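Local coordinates for protein anti-sigma-I factor RsgI3 (Clostridium thermocellum, PDB 6QE7) that binds pectin through its tandem extracellular PA14 domains and probably, as an anti-sigma factor, restrains SigI3 until polysaccharide is sensed outside the cell, at residues A[16-21]-A[201-206]; A[63-68]-A[129-134]; A[82-87]-A[91-96]. All coordinates share one frame; numbering follows the deposited sequence.

Interaction 1. Residues A[16-21]-A[201-206]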
loop_
_atom_site.group_PDB
_atom_site.type_symbol
_atom_site.label_atom_id
_atom_site.label_comp_id
_atom_site.label_asym_id
_atom_site.label_seq_id
_atom_site.Cartn_x
_atom_site.Cartn_y
_atom_site.Cartn_z
ATOM N N PHE A 16 -0.344 -4.228 -2.068
ATOM C CA PHE A 16 -0.624 -4.904 -0.781
ATOM C C PHE A 16 -0.857 -3.830 0.270
ATOM O O PHE A 16 -0.453 -4.027 1.400
ATOM C CB PHE A 16 0.508 -5.848 -0.338
ATOM C CG PHE A 16 0.813 -6.844 -1.438
ATOM C CD1 PHE A 16 -0.087 -7.839 -1.723
ATOM C CD2 PHE A 16 1.921 -6.690 -2.247
ATOM C CE1 PHE A 16 0.153 -8.731 -2.751
ATOM C CE2 PHE A 16 2.158 -7.559 -3.299
ATOM C CZ PHE A 16 1.253 -8.566 -3.551
ATOM N N SER A 17 -1.511 -2.746 -0.105
ATOM C CA SER A 17 -2.133 -1.771 0.823
ATOM C C SER A 17 -3.616 -1.696 0.485
ATOM O O SER A 17 -4.067 -2.210 -0.634
ATOM C CB SER A 17 -1.473 -0.399 0.775
ATOM O OG SER A 17 -1.698 0.202 -0.510
ATOM N N ARG A 18 -4.363 -1.102 1.400
ATOM C CA ARG A 18 -5.849 -1.064 1.403
ATOM C C ARG A 18 -6.386 -2.492 1.433
ATOM O O ARG A 18 -7.175 -2.892 0.561
ATOM C CB ARG A 18 -6.344 -0.327 0.170
ATOM C CG ARG A 18 -6.422 1.168 0.375
ATOM C CD ARG A 18 -6.938 1.735 -0.911
ATOM N NE ARG A 18 -6.797 3.168 -0.979
ATOM C CZ ARG A 18 -7.630 4.037 -0.415
ATOM N NH1 ARG A 18 -8.640 3.622 0.341
ATOM N NH2 ARG A 18 -7.448 5.327 -0.619
ATOM N N PHE A 19 -6.009 -3.193 2.474
ATOM C CA PHE A 19 -6.436 -4.580 2.721
ATOM C C PHE A 19 -7.973 -4.580 2.827
ATOM O O PHE A 19 -8.505 -3.684 3.483
ATOM C CB PHE A 19 -5.747 -5.130 3.971
ATOM C CG PHE A 19 -6.418 -6.398 4.420
ATOM C CD1 PHE A 19 -6.291 -7.575 3.678
ATOM C CD2 PHE A 19 -7.281 -6.391 5.504
ATOM C CE1 PHE A 19 -6.961 -8.726 4.047
ATOM C CE2 PHE A 19 -7.926 -7.572 5.882
ATOM C CZ PHE A 19 -7.787 -8.716 5.129
ATOM N N GLN A 20 -8.649 -5.460 2.100
ATOM C CA GLN A 20 -10.126 -5.607 2.187
ATOM C C GLN A 20 -10.569 -6.890 2.896
ATOM O O GLN A 20 -11.328 -6.819 3.850
ATOM C CB GLN A 20 -10.756 -5.543 0.798
ATOM C CG GLN A 20 -12.276 -5.339 0.806
ATOM C CD GLN A 20 -12.720 -4.125 1.597
ATOM O OE1 GLN A 20 -12.045 -3.122 1.659
ATOM N NE2 GLN A 20 -13.819 -4.254 2.288
ATOM N N PHE A 21 -10.205 -8.061 2.441
ATOM C CA PHE A 21 -10.737 -9.286 3.075
ATOM C C PHE A 21 -9.713 -10.400 2.821
ATOM O O PHE A 21 -8.853 -10.260 1.925
ATOM C CB PHE A 21 -12.150 -9.600 2.591
ATOM C CG PHE A 21 -12.194 -10.023 1.127
ATOM C CD1 PHE A 21 -11.813 -11.294 0.725
ATOM C CD2 PHE A 21 -12.498 -9.119 0.138
ATOM C CE1 PHE A 21 -11.795 -11.659 -0.615
ATOM C CE2 PHE A 21 -12.470 -9.471 -1.202
ATOM C CZ PHE A 21 -12.090 -10.731 -1.585
ATOM N N LYS A 201 1.475 7.457 4.858
ATOM C CA LYS A 201 1.302 7.045 3.477
ATOM C C LYS A 201 0.131 7.825 2.923
ATOM O O LYS A 201 -0.830 8.101 3.678
ATOM C CB LYS A 201 0.957 5.551 3.284
ATOM C CG LYS A 201 1.815 4.525 3.982
ATOM C CD LYS A 201 3.156 4.345 3.342
ATOM C CE LYS A 201 4.013 3.281 3.988
ATOM N NZ LYS A 201 5.077 2.886 3.026
ATOM N N ILE A 202 0.266 8.090 1.626
ATOM C CA ILE A 202 -0.725 8.734 0.734
ATOM C C ILE A 202 -0.880 7.919 -0.571
ATOM O O ILE A 202 0.094 7.242 -0.952
ATOM C CB ILE A 202 -0.291 10.176 0.515
ATOM C CG1 ILE A 202 -1.438 10.990 -0.064
ATOM C CG2 ILE A 202 1.006 10.351 -0.274
ATOM C CD1 ILE A 202 -1.134 12.448 -0.172
ATOM N N ASP A 203 -2.104 7.850 -1.124
ATOM C CA ASP A 203 -2.358 7.348 -2.490
ATOM C C ASP A 203 -3.325 8.301 -3.155
ATOM O O ASP A 203 -3.915 9.200 -2.508
ATOM C CB ASP A 203 -2.832 5.891 -2.570
ATOM C CG ASP A 203 -4.114 5.585 -1.829
ATOM O OD1 ASP A 203 -4.869 6.532 -1.519
ATOM O OD2 ASP A 203 -4.262 4.406 -1.411
ATOM N N THR A 204 -3.302 8.212 -4.444
ATOM C CA THR A 204 -3.893 9.220 -5.351
ATOM C C THR A 204 -5.048 8.536 -6.057
ATOM O O THR A 204 -5.035 7.303 -6.148
ATOM C CB THR A 204 -2.887 9.742 -6.368
ATOM O OG1 THR A 204 -2.551 8.665 -7.260
ATOM C CG2 THR A 204 -1.635 10.273 -5.713
ATOM N N ARG A 205 -5.902 9.331 -6.667
ATOM C CA ARG A 205 -6.971 8.846 -7.570
ATOM C C ARG A 205 -6.375 8.652 -8.973
ATOM O O ARG A 205 -6.909 7.856 -9.726
ATOM C CB ARG A 205 -8.131 9.853 -7.563
ATOM C CG ARG A 205 -8.998 9.825 -6.314
ATOM C CD ARG A 205 -10.198 10.806 -6.353
ATOM N NE ARG A 205 -10.984 10.509 -7.560
ATOM C CZ ARG A 205 -11.865 9.536 -7.686
ATOM N NH1 ARG A 205 -12.167 8.775 -6.652
ATOM N NH2 ARG A 205 -12.464 9.353 -8.842
ATOM N N TYR A 206 -5.376 9.430 -9.380
ATOM C CA TYR A 206 -4.967 9.491 -10.805
ATOM C C TYR A 206 -3.482 9.248 -10.864
ATOM O O TYR A 206 -2.772 9.546 -9.856
ATOM C CB TYR A 206 -5.330 10.839 -11.428
ATOM C CG TYR A 206 -6.776 11.180 -11.181
ATOM C CD1 TYR A 206 -7.803 10.514 -11.827
ATOM C CD2 TYR A 206 -7.113 12.156 -10.261
ATOM C CE1 TYR A 206 -9.139 10.795 -11.539
ATOM C CE2 TYR A 206 -8.424 12.427 -9.929
ATOM C CZ TYR A 206 -9.448 11.751 -10.583
ATOM O OH TYR A 206 -10.731 12.074 -10.271
#

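Interaction 2. Residues A[63-68]-A[129-134]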
loop_
_atom_site.group_PDB
_atom_site.type_symbol
_atom_site.label_atom_id
_atom_site.label_comp_id
_atom_site.label_asym_id
_atom_site.label_seq_id
_atom_site.Cartn_x
_atom_site.Cartn_y
_atom_site.Cartn_z
ATOM N N THR A 63 7.751 -28.598 -12.361
ATOM C CA THR A 63 7.613 -27.283 -13.015
ATOM C C THR A 63 6.379 -26.625 -12.384
ATOM O O THR A 63 5.322 -27.292 -12.351
ATOM C CB THR A 63 7.582 -27.431 -14.541
ATOM O OG1 THR A 63 8.747 -28.165 -14.928
ATOM C CG2 THR A 63 7.482 -26.106 -15.288
ATOM N N PHE A 64 6.523 -25.421 -11.810
ATOM C CA PHE A 64 5.403 -24.493 -11.487
ATOM C C PHE A 64 5.235 -23.509 -12.638
ATOM O O PHE A 64 6.228 -23.029 -13.316
ATOM C CB PHE A 64 5.651 -23.735 -10.191
ATOM C CG PHE A 64 5.566 -24.663 -9.049
ATOM C CD1 PHE A 64 6.613 -25.524 -8.778
ATOM C CD2 PHE A 64 4.406 -24.791 -8.339
ATOM C CE1 PHE A 64 6.529 -26.410 -7.723
ATOM C CE2 PHE A 64 4.340 -25.655 -7.265
ATOM C CZ PHE A 64 5.394 -26.474 -6.970
ATOM N N TYR A 65 3.970 -23.285 -12.964
ATOM C CA TYR A 65 3.561 -22.296 -13.991
ATOM C C TYR A 65 2.536 -21.337 -13.367
ATOM O O TYR A 65 1.640 -21.775 -12.633
ATOM C CB TYR A 65 2.874 -22.913 -15.204
ATOM C CG TYR A 65 3.438 -24.214 -15.719
ATOM C CD1 TYR A 65 3.333 -25.406 -14.997
ATOM C CD2 TYR A 65 4.076 -24.245 -16.948
ATOM C CE1 TYR A 65 3.824 -26.598 -15.527
ATOM C CE2 TYR A 65 4.586 -25.424 -17.471
ATOM C CZ TYR A 65 4.462 -26.602 -16.755
ATOM O OH TYR A 65 5.024 -27.738 -17.301
ATOM N N THR A 66 2.661 -20.068 -13.748
ATOM C CA THR A 66 1.713 -18.979 -13.457
ATOM C C THR A 66 1.249 -18.477 -14.812
ATOM O O THR A 66 2.039 -18.392 -15.723
ATOM C CB THR A 66 2.355 -17.890 -12.593
ATOM O OG1 THR A 66 3.429 -17.276 -13.318
ATOM C CG2 THR A 66 2.879 -18.410 -11.276
ATOM N N VAL A 67 -0.043 -18.264 -14.955
ATOM C CA VAL A 67 -0.555 -17.497 -16.111
ATOM C C VAL A 67 -1.330 -16.341 -15.481
ATOM O O VAL A 67 -2.337 -16.620 -14.814
ATOM C CB VAL A 67 -1.460 -18.363 -17.026
ATOM C CG1 VAL A 67 -1.847 -17.598 -18.269
ATOM C CG2 VAL A 67 -0.773 -19.649 -17.414
ATOM N N THR A 68 -0.873 -15.116 -15.697
ATOM C CA THR A 68 -1.342 -13.917 -14.974
ATOM C C THR A 68 -1.456 -12.766 -15.940
ATOM O O THR A 68 -0.599 -12.599 -16.834
ATOM C CB THR A 68 -0.447 -13.493 -13.817
ATOM O OG1 THR A 68 0.961 -13.334 -14.124
ATOM C CG2 THR A 68 -0.543 -14.475 -12.679
ATOM N N GLN A 129 3.224 -36.156 -13.052
ATOM C CA GLN A 129 2.063 -35.227 -12.900
ATOM C C GLN A 129 1.792 -34.527 -14.217
ATOM O O GLN A 129 2.560 -33.635 -14.644
ATOM C CB GLN A 129 2.278 -34.219 -11.798
ATOM C CG GLN A 129 1.107 -33.272 -11.680
ATOM C CD GLN A 129 -0.092 -33.995 -11.149
ATOM O OE1 GLN A 129 -0.086 -34.506 -10.032
ATOM N NE2 GLN A 129 -1.125 -34.034 -11.974
ATOM N N GLN A 130 0.696 -34.906 -14.835
ATOM C CA GLN A 130 0.188 -34.218 -16.020
ATOM C C GLN A 130 -0.128 -32.786 -15.613
ATOM O O GLN A 130 -0.578 -32.556 -14.481
ATOM C CB GLN A 130 -1.044 -34.915 -16.580
ATOM C CG GLN A 130 -1.468 -34.382 -17.948
ATOM C CD GLN A 130 -2.812 -34.968 -18.319
ATOM O OE1 GLN A 130 -3.469 -35.610 -17.499
ATOM N NE2 GLN A 130 -3.239 -34.746 -19.551
ATOM N N LYS A 131 0.140 -31.878 -16.533
ATOM C CA LYS A 131 0.079 -30.453 -16.227
ATOM C C LYS A 131 -1.352 -30.197 -15.808
ATOM O O LYS A 131 -2.207 -30.455 -16.633
ATOM C CB LYS A 131 0.449 -29.627 -17.449
ATOM C CG LYS A 131 0.628 -28.153 -17.154
ATOM C CD LYS A 131 0.715 -27.334 -18.408
ATOM C CE LYS A 131 1.007 -25.873 -18.147
ATOM N NZ LYS A 131 1.248 -25.127 -19.411
ATOM N N GLU A 132 -1.581 -29.760 -14.566
ATOM C CA GLU A 132 -2.919 -29.309 -14.140
ATOM C C GLU A 132 -2.775 -28.020 -13.327
ATOM O O GLU A 132 -1.663 -27.792 -12.830
ATOM C CB GLU A 132 -3.522 -30.461 -13.322
ATOM C CG GLU A 132 -2.648 -30.933 -12.199
ATOM C CD GLU A 132 -3.245 -31.935 -11.211
ATOM O OE1 GLU A 132 -4.268 -32.510 -11.549
ATOM O OE2 GLU A 132 -2.655 -32.167 -10.090
ATOM N N ILE A 133 -3.862 -27.251 -13.199
ATOM C CA ILE A 133 -4.188 -26.393 -12.029
ATOM C C ILE A 133 -3.851 -27.113 -10.730
ATOM O O ILE A 133 -4.382 -28.193 -10.465
ATOM C CB ILE A 133 -5.674 -25.958 -12.040
ATOM C CG1 ILE A 133 -6.049 -25.118 -13.259
ATOM C CG2 ILE A 133 -5.989 -25.234 -10.743
ATOM C CD1 ILE A 133 -5.451 -23.686 -13.214
ATOM N N ILE A 134 -3.077 -26.492 -9.846
ATOM C CA ILE A 134 -2.729 -27.212 -8.604
ATOM C C ILE A 134 -4.025 -27.365 -7.837
ATOM O O ILE A 134 -4.646 -26.375 -7.446
ATOM C CB ILE A 134 -1.648 -26.542 -7.745
ATOM C CG1 ILE A 134 -0.365 -26.258 -8.526
ATOM C CG2 ILE A 134 -1.350 -27.373 -6.494
ATOM C CD1 ILE A 134 0.795 -25.770 -7.664
#

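Interaction 3. Residues A[82-87]-A[91-96]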
loop_
_atom_site.group_PDB
_atom_site.type_symbol
_atom_site.label_atom_id
_atom_site.label_comp_id
_atom_site.label_asym_id
_atom_site.label_seq_id
_atom_site.Cartn_x
_atom_site.Cartn_y
_atom_site.Cartn_z
ATOM N N ILE A 82 9.645 -17.515 -9.774
ATOM C CA ILE A 82 9.120 -16.594 -10.815
ATOM C C ILE A 82 8.989 -15.180 -10.259
ATOM O O ILE A 82 8.365 -14.982 -9.187
ATOM C CB ILE A 82 7.797 -17.110 -11.375
ATOM C CG1 ILE A 82 7.902 -18.551 -11.848
ATOM C CG2 ILE A 82 7.349 -16.238 -12.518
ATOM C CD1 ILE A 82 6.552 -19.230 -11.925
ATOM N N ASP A 83 9.612 -14.264 -10.984
ATOM C CA ASP A 83 9.722 -12.829 -10.643
ATOM C C ASP A 83 9.368 -12.080 -11.911
ATOM O O ASP A 83 10.245 -11.767 -12.672
ATOM C CB ASP A 83 11.099 -12.440 -10.115
ATOM C CG ASP A 83 11.117 -11.052 -9.484
ATOM O OD1 ASP A 83 10.115 -10.373 -9.548
ATOM O OD2 ASP A 83 12.135 -10.672 -8.939
ATOM N N LYS A 84 8.092 -11.778 -12.089
ATOM C CA LYS A 84 7.625 -11.074 -13.299
ATOM C C LYS A 84 6.625 -10.007 -12.884
ATOM O O LYS A 84 5.420 -10.128 -13.274
ATOM C CB LYS A 84 7.009 -12.077 -14.257
ATOM C CG LYS A 84 8.007 -13.031 -14.866
ATOM C CD LYS A 84 9.102 -12.364 -15.626
ATOM C CE LYS A 84 10.022 -13.446 -16.157
ATOM N NZ LYS A 84 10.776 -12.930 -17.296
ATOM N N TRP A 85 7.070 -9.107 -12.025
ATOM C CA TRP A 85 6.174 -8.088 -11.444
ATOM C C TRP A 85 6.049 -6.909 -12.396
ATOM O O TRP A 85 6.850 -5.983 -12.323
ATOM C CB TRP A 85 6.768 -7.615 -10.126
ATOM C CG TRP A 85 5.734 -6.976 -9.257
ATOM C CD1 TRP A 85 5.708 -5.683 -8.839
ATOM C CD2 TRP A 85 4.656 -7.632 -8.574
ATOM N NE1 TRP A 85 4.633 -5.480 -8.006
ATOM C CE2 TRP A 85 4.029 -6.659 -7.740
ATOM C CE3 TRP A 85 4.109 -8.900 -8.619
ATOM C CZ2 TRP A 85 2.840 -6.890 -7.083
ATOM C CZ3 TRP A 85 2.943 -9.159 -7.915
ATOM C CH2 TRP A 85 2.329 -8.164 -7.129
ATOM N N LYS A 86 5.126 -6.987 -13.342
ATOM C CA LYS A 86 5.038 -6.038 -14.474
ATOM C C LYS A 86 3.651 -6.152 -15.083
ATOM O O LYS A 86 2.932 -7.145 -14.805
ATOM C CB LYS A 86 6.096 -6.297 -15.553
ATOM C CG LYS A 86 5.912 -7.615 -16.297
ATOM C CD LYS A 86 7.049 -7.971 -17.184
ATOM C CE LYS A 86 6.779 -9.205 -18.023
ATOM N NZ LYS A 86 7.875 -9.342 -19.006
ATOM N N SER A 87 3.375 -5.150 -15.891
ATOM C CA SER A 87 2.225 -4.998 -16.775
ATOM C C SER A 87 2.388 -6.068 -17.865
ATOM O O SER A 87 3.446 -6.137 -18.558
ATOM C CB SER A 87 2.178 -3.591 -17.291
ATOM O OG SER A 87 1.142 -3.431 -18.205
ATOM N N THR A 91 0.047 -14.247 -19.567
ATOM C CA THR A 91 1.354 -14.711 -20.036
ATOM C C THR A 91 1.702 -15.819 -19.079
ATOM O O THR A 91 1.552 -15.604 -17.884
ATOM C CB THR A 91 2.443 -13.624 -20.038
ATOM O OG1 THR A 91 2.040 -12.536 -20.888
ATOM C CG2 THR A 91 3.784 -14.199 -20.448
ATOM N N GLU A 92 2.178 -16.942 -19.605
ATOM C CA GLU A 92 2.684 -18.038 -18.785
ATOM C C GLU A 92 4.159 -17.737 -18.492
ATOM O O GLU A 92 4.802 -17.317 -19.411
ATOM C CB GLU A 92 2.638 -19.329 -19.601
ATOM C CG GLU A 92 3.071 -20.547 -18.816
ATOM C CD GLU A 92 2.460 -21.823 -19.397
ATOM O OE1 GLU A 92 2.833 -22.152 -20.484
ATOM O OE2 GLU A 92 1.533 -22.378 -18.811
ATOM N N HIS A 93 4.636 -18.105 -17.302
ATOM C CA HIS A 93 6.049 -18.084 -16.850
ATOM C C HIS A 93 6.166 -19.333 -16.015
ATOM O O HIS A 93 5.118 -19.805 -15.511
ATOM C CB HIS A 93 6.396 -16.853 -15.968
ATOM C CG HIS A 93 6.169 -15.544 -16.653
ATOM N ND1 HIS A 93 6.876 -15.167 -17.794
ATOM C CD2 HIS A 93 5.310 -14.520 -16.394
ATOM C CE1 HIS A 93 6.454 -13.981 -18.205
ATOM N NE2 HIS A 93 5.516 -13.544 -17.330
ATOM N N SER A 94 7.354 -19.886 -15.904
ATOM C CA SER A 94 7.497 -21.173 -15.209
ATOM C C SER A 94 8.921 -21.312 -14.690
ATOM O O SER A 94 9.774 -20.676 -15.294
ATOM C CB SER A 94 7.178 -22.284 -16.180
ATOM O OG SER A 94 8.051 -22.239 -17.333
ATOM N N GLU A 95 9.144 -22.214 -13.724
ATOM C CA GLU A 95 10.474 -22.603 -13.230
ATOM C C GLU A 95 10.369 -23.963 -12.586
ATOM O O GLU A 95 9.253 -24.409 -12.296
ATOM C CB GLU A 95 11.052 -21.606 -12.199
ATOM C CG GLU A 95 12.236 -20.797 -12.779
ATOM C CD GLU A 95 13.482 -21.531 -13.336
ATOM O OE1 GLU A 95 13.732 -22.759 -12.952
ATOM O OE2 GLU A 95 14.234 -20.892 -14.162
ATOM N N GLN A 96 11.511 -24.566 -12.323
ATOM C CA GLN A 96 11.586 -25.944 -11.793
ATOM C C GLN A 96 12.245 -25.931 -10.461
ATOM O O GLN A 96 13.052 -25.029 -10.196
ATOM C CB GLN A 96 12.340 -26.906 -12.732
ATOM C CG GLN A 96 11.958 -26.726 -14.201
ATOM C CD GLN A 96 12.801 -27.598 -15.112
ATOM O OE1 GLN A 96 13.483 -28.530 -14.681
ATOM N NE2 GLN A 96 12.819 -27.274 -16.387
#

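Interaction 1. Residues A[16-21]-A[201-206]
R18, its backbone in the left-handed region, faces D203, whose backbone is extended near the end of strand 193-202; of these two segments only the R18 and D203 side chains meet, at the junction between the PA14 domains. The guanidinium approaches side-on and grips both carboxylate oxygens: NE lies 2.9 Å from OD2 of D203, and NH2 of R18 lies 3.0 Å from OD1. Both oxygens are approached on their syn sides, and the planes of the two groups are only 10° apart, although each nitrogen sits somewhat out of the carboxylate plane and neither N-H is straight, at 147° for NE and 154° for NH2. Arginine suits this place because its chain, extended from CG to NE, delivers two parallel donors, and aspartate because its short stem keeps the carboxylate close to its own strand. D203 is buried, and its charge is shared further: N13 bonds to OD2 and N287 to OD1, while R18 NH2 also reaches the carbonyl oxygen of K286. The R18 backbone is hydrogen-bonded to N12, a calcium ligand, which ties the arginine to the metal site. R18 leads directly into strand 19-25, and F289 of strand 288-289 touches both side chains.

Interaction 2. Residues A[63-68]-A[129-134]
K131 turns its CG anti to the backbone N (chi1 -171°) and runs fully extended from there, which carries its chain across Y65, whose own ring is swung to the side of its backbone N. The methylene CE settles over the middle of the ring, 3.5 Å from the centroid of Y65 and 7° off the normal, a close CH-pi contact. The ammonium beyond it is less central: NZ of K131 is 4.2 Å from the same centroid and 27° off the normal, still over the face, so a cation-pi interaction accompanies the methylene packing. Lysine fits because it combines a greasy stem with a charged tip, and tyrosine because its ring gives a broad face while OH stays bonded to S125. The opposite face of that ring is met by CG2 of T63. The strands belong to the smaller sheet of the first PA14 beta-sandwich, in which strand 119-125 pairs with both 60-69 and 132-133, leaving the present segments one strand apart, with no hydrogen bond between them. On the other side of strand 60-69, F64 points into the core, and CD1 of I134 reaches its ring obliquely, 3.6 Å from CE2 of F64. The two side chains cross at about a right angle, and L74 and V76 of the facing sheet also pack against F64. The partner of K131 NZ is E92 of strand 91-99.

Interaction 3. Residues A[82-87]-A[91-96]
K84 lays its side chain over the ring of H93 at the edge of the first PA14 beta-sandwich, where strand 79-84 of one sheet is followed by strand 91-99 of the other. The bend at chi2 (-58°) runs the rest of the chain across the face toward ND1, so the ammonium ends beyond the rim. CG makes the central contact, 3.5 Å from the H93 centroid and 11° off the ring normal, a CH-pi contact over one face; it comes to 3.4 Å from CD2 of H93. A lysine suits this surface position, as its aliphatic part covers the ring while the charge can stay near solvent. Beside it the buried I82 has CG2 anti to the backbone N, and that methyl touches CB of H93 at 3.6 Å. Its other branch runs along the partner strand, with CD1 of I82 3.9 Å from CA of S94, the beta-branched shape filling the space between two backbones that share no hydrogen bonds. K86 NZ is also near the histidine, so the two lysines would tend to disfavour a protonated ring. H93 is held from the intervening loop, where OE1 of Q88 is hydrogen-bonded to NE2 of H93.

Interactions 2 and 3 lie in the first PA14 domain with centres about 12 Å apart and share neighbouring strands: K131 NZ is 2.8 Å from E92 OE2 in a salt bridge, and F64 N lies 3.0 Å from E95 O in a probable hydrogen bond. Interaction 1 is of another kind, joining the first domain to the second; its centre is about 24 Å from that of interaction 3 and about 31 Å from that of interaction 2. Even so, F16 CZ packs 3.8 Å from W85 CH2, linking segment 16-21 to 82-87. The R18 side chain is about 6 Å from a bound calcium ion, whereas that of H93 is about 13 Å from one.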